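Local coordinates for protein F420-dependent methylenetetrahydromethanopterin dehydrogenase (Methanopyrus kandleri, PDB 1QV9) that catalyses the reversible, coenzyme F420-dependent reduction of methenyl-tetrahydromethanopterin to methylene-tetrahydromethanopterin, a step of methanogenesis from carbon dioxide, at residues A[107-112]-A[116-121]. Numbering follows the deposited sequence. Where two conformers were deposited one is given.
Sequences DEMEEQ and YILVKP
Tyr116 takes a polar contact from Glu110 and an apolar one from Met109, both on helix 106-111. The polar contact is a hydrogen bond. Tyr116 OH donates to Glu110 OE2 over 2.6 Å. The oxygen accepts with its anti lone pair, turned away from the other carboxylate oxygen. The carboxylate and the ring are nearly coplanar, 7° apart. Glu110 is extended beyond CG, and Glu110 CG lies in the ring plane at the edge, 3.8 Å from Tyr116 CE1. Glu110 OE2 also forms a salt bridge with Lys106.

The apolar contact is Met-aromatic. In the conformer described, one of two deposited, Met109 SE, the selenium of a selenomethionine, lies 5.2 Å from the centroid of the Tyr116 ring, in an oblique approach. The chain bends at the last torsion (chi3 -73°), which brings Met109 CE to 3.8 Å from Tyr116 CG. Met109 CE also lies 4.3 Å from Leu118 CD1.

Segments 107-111 and 116-119 run nearly antiparallel, at 162°, as expected within the beta-alpha-beta unit of strand 94-99, helix 106-111 and strand 115-119. Through Met109 the helix packs against the sheet, on Ile96 of strand 94-99 and on strand 115-119. A phenylalanine in place of Tyr116 could keep the Met109 contact but would probably leave Glu110 OE2 with Lys106 and without its hydroxyl donor. The buried apolar contact is thus bordered by a hydrogen bond that is probably charge-assisted, with Lys106 likely to stabilise the carboxylate as an anion.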
ATOM      1  N   ASP A 107     -42.110  -3.223  12.811  1.00 22.53           N
ATOM      2  CA  ASP A 107     -43.469  -2.911  13.248  1.00 26.70           C
ATOM      3  C   ASP A 107     -43.758  -3.536  14.613  1.00 23.39           C
ATOM      4  O   ASP A 107     -44.371  -2.898  15.465  1.00 24.51           O
ATOM      5  CB  ASP A 107     -44.502  -3.383  12.206  1.00 28.71           C
ATOM      6  CG  ASP A 107     -44.493  -2.530  10.947  1.00 36.42           C
ATOM      7  OD1 ASP A 107     -44.126  -1.337  11.021  1.00 35.28           O
ATOM      8  OD2 ASP A 107     -44.867  -3.055   9.884  1.00 40.46           O
ATOM      9  N   GLU A 108     -43.309  -4.777  14.819  1.00 21.25           N
ATOM     10  CA  GLU A 108     -43.494  -5.443  16.106  1.00 22.42           C
ATOM     11  C   GLU A 108     -42.849  -4.633  17.211  1.00 20.86           C
ATOM     12  O   GLU A 108     -43.432  -4.444  18.267  1.00 20.64           O
ATOM     13  CB  GLU A 108     -42.852  -6.839  16.129  1.00 26.47           C
ATOM     14  CG  GLU A 108     -43.656  -7.947  15.508  1.00 35.64           C
ATOM     15  CD  GLU A 108     -43.046  -9.334  15.764  1.00 38.50           C
ATOM     16  OE1 GLU A 108     -42.415  -9.553  16.838  1.00 37.48           O
ATOM     17  OE2 GLU A 108     -43.217 -10.212  14.887  1.00 45.32           O
HETATM   18  N   MSE A 109     -41.627  -4.157  16.985  0.60 19.47           N
HETATM   19  CA  MSE A 109     -40.979  -3.395  18.041  0.60 18.96           C
HETATM   20  C   MSE A 109     -41.695  -2.114  18.370  0.60 19.74           C
HETATM   21  O   MSE A 109     -41.794  -1.745  19.535  0.60 19.83           O
HETATM   22  CB  MSE A 109     -39.512  -3.087  17.690  0.60 18.38           C
HETATM   23  CG  MSE A 109     -38.636  -4.323  17.739  0.60 17.00           C
HETATM   24 SE   MSE A 109     -36.733  -3.990  17.463  0.60 18.06          SE
HETATM   25  CE  MSE A 109     -36.783  -3.602  15.529  0.60 14.95           C
ATOM     26  N   GLU A 110     -42.200  -1.423  17.349  1.00 19.42           N
ATOM     27  CA  GLU A 110     -42.897  -0.166  17.625  1.00 20.05           C
ATOM     28  C   GLU A 110     -44.153  -0.463  18.445  1.00 19.06           C
ATOM     29  O   GLU A 110     -44.468   0.256  19.374  1.00 22.40           O
ATOM     30  CB  GLU A 110     -43.224   0.566  16.318  1.00 22.14           C
ATOM     31  CG  GLU A 110     -41.942   0.924  15.553  1.00 23.91           C
ATOM     32  CD  GLU A 110     -42.170   1.674  14.256  1.00 31.46           C
ATOM     33  OE1 GLU A 110     -43.343   1.900  13.890  1.00 32.20           O
ATOM     34  OE2 GLU A 110     -41.171   2.029  13.592  1.00 29.87           O
ATOM     35  N   GLU A 111     -44.827  -1.556  18.127  1.00 21.47           N
ATOM     36  CA  GLU A 111     -46.020  -1.949  18.882  1.00 24.62           C
ATOM     37  C   GLU A 111     -45.631  -2.335  20.321  1.00 24.87           C
ATOM     38  O   GLU A 111     -46.403  -2.132  21.249  1.00 25.27           O
ATOM     39  CB  GLU A 111     -46.707  -3.136  18.207  1.00 26.52           C
ATOM     40  CG  GLU A 111     -48.022  -3.532  18.883  1.00 39.95           C
ATOM     41  CD  GLU A 111     -48.658  -4.768  18.264  1.00 49.74           C
ATOM     42  OE1 GLU A 111     -48.800  -4.809  17.019  1.00 55.75           O
ATOM     43  OE2 GLU A 111     -49.025  -5.696  19.024  1.00 54.41           O
ATOM     44  N   GLN A 112     -44.414  -2.862  20.491  1.00 21.80           N
ATOM     45  CA  GLN A 112     -43.910  -3.281  21.794  1.00 23.24           C
ATOM     46  C   GLN A 112     -43.410  -2.103  22.591  1.00 22.46           C
ATOM     47  O   GLN A 112     -42.983  -2.267  23.727  1.00 23.26           O
ATOM     48  CB  GLN A 112     -42.769  -4.326  21.633  1.00 21.90           C
ATOM     49  CG  GLN A 112     -43.231  -5.684  21.165  1.00 22.70           C
ATOM     50  CD  GLN A 112     -42.073  -6.626  20.814  1.00 24.95           C
ATOM     51  OE1 GLN A 112     -41.135  -6.231  20.133  1.00 20.93           O
ATOM     52  NE2 GLN A 112     -42.165  -7.882  21.241  1.00 22.30           N
ATOM     53  N   TYR A 116     -35.168   1.287  18.698  1.00 16.59           N
ATOM     54  CA  TYR A 116     -34.227   0.413  17.979  1.00 15.96           C
ATOM     55  C   TYR A 116     -33.201   1.180  17.184  1.00 17.02           C
ATOM     56  O   TYR A 116     -33.436   2.303  16.766  1.00 16.23           O
ATOM     57  CB  TYR A 116     -34.934  -0.569  17.007  1.00 16.34           C
ATOM     58  CG  TYR A 116     -35.889   0.048  15.996  1.00 18.44           C
ATOM     59  CD1 TYR A 116     -37.250   0.109  16.280  1.00 20.70           C
ATOM     60  CD2 TYR A 116     -35.435   0.609  14.806  1.00 18.01           C
ATOM     61  CE1 TYR A 116     -38.145   0.723  15.397  1.00 22.99           C
ATOM     62  CE2 TYR A 116     -36.327   1.237  13.916  1.00 19.42           C
ATOM     63  CZ  TYR A 116     -37.674   1.280  14.233  1.00 24.00           C
ATOM     64  OH  TYR A 116     -38.565   1.887  13.368  1.00 26.00           O
ATOM     65  N   ILE A 117     -32.026   0.569  17.016  1.00 16.06           N
ATOM     66  CA  ILE A 117     -31.011   1.142  16.149  1.00 15.71           C
ATOM     67  C   ILE A 117     -30.571  -0.086  15.374  1.00 18.26           C
ATOM     68  O   ILE A 117     -29.988  -1.023  15.941  1.00 17.21           O
ATOM     69  CB  ILE A 117     -29.798   1.742  16.891  1.00 17.76           C
ATOM     70  CG1 ILE A 117     -30.295   2.869  17.802  1.00 19.30           C
ATOM     71  CG2 ILE A 117     -28.789   2.292  15.855  1.00 17.67           C
ATOM     72  CD1 ILE A 117     -29.196   3.533  18.677  1.00 21.80           C
ATOM     73  N   LEU A 118     -30.913  -0.113  14.087  1.00 16.31           N
ATOM     74  CA  LEU A 118     -30.555  -1.242  13.237  1.00 14.30           C
ATOM     75  C   LEU A 118     -29.404  -0.807  12.336  1.00 18.11           C
ATOM     76  O   LEU A 118     -29.538   0.131  11.570  1.00 17.63           O
ATOM     77  CB  LEU A 118     -31.759  -1.678  12.404  1.00 16.97           C
ATOM     78  CG  LEU A 118     -32.933  -2.131  13.287  1.00 17.52           C
ATOM     79  CD1 LEU A 118     -34.080  -2.573  12.392  1.00 19.28           C
ATOM     80  CD2 LEU A 118     -32.493  -3.323  14.179  1.00 19.05           C
ATOM     81  N   VAL A 119     -28.259  -1.478  12.441  1.00 15.64           N
ATOM     82  CA  VAL A 119     -27.085  -1.105  11.684  1.00 15.47           C
ATOM     83  C   VAL A 119     -26.898  -2.080  10.528  1.00 15.01           C
ATOM     84  O   VAL A 119     -26.399  -3.210  10.711  1.00 15.97           O
ATOM     85  CB  VAL A 119     -25.854  -1.107  12.640  1.00 15.89           C
ATOM     86  CG1 VAL A 119     -24.605  -0.617  11.919  1.00 15.82           C
ATOM     87  CG2 VAL A 119     -26.162  -0.181  13.818  1.00 16.64           C
ATOM     88  N   LYS A 120     -27.292  -1.652   9.326  1.00 15.42           N
ATOM     89  CA  LYS A 120     -27.201  -2.565   8.182  1.00 18.12           C
ATOM     90  C   LYS A 120     -25.777  -3.007   7.836  1.00 15.34           C
ATOM     91  O   LYS A 120     -25.541  -4.136   7.452  1.00 18.24           O
ATOM     92  CB  LYS A 120     -27.940  -1.979   6.954  1.00 19.00           C
ATOM     93  CG  LYS A 120     -29.386  -1.663   7.288  1.00 24.07           C
ATOM     94  CD  LYS A 120     -30.226  -1.211   6.076  1.00 24.37           C
ATOM     95  CE  LYS A 120     -30.643  -2.418   5.260  1.00 28.08           C
ATOM     96  NZ  LYS A 120     -31.505  -2.027   4.100  1.00 29.44           N
ATOM     97  N   PRO A 121     -24.790  -2.112   7.996  1.00 15.59           N
ATOM     98  CA  PRO A 121     -23.442  -2.598   7.663  1.00 16.52           C
ATOM     99  C   PRO A 121     -22.798  -3.542   8.712  1.00 14.96           C
ATOM    100  O   PRO A 121     -21.679  -4.039   8.480  1.00 17.27           O
ATOM    101  CB  PRO A 121     -22.603  -1.333   7.493  1.00 17.75           C
ATOM    102  CG  PRO A 121     -23.479  -0.180   7.922  1.00 23.23           C
ATOM    103  CD  PRO A 121     -24.899  -0.645   7.947  1.00 15.97           C
TER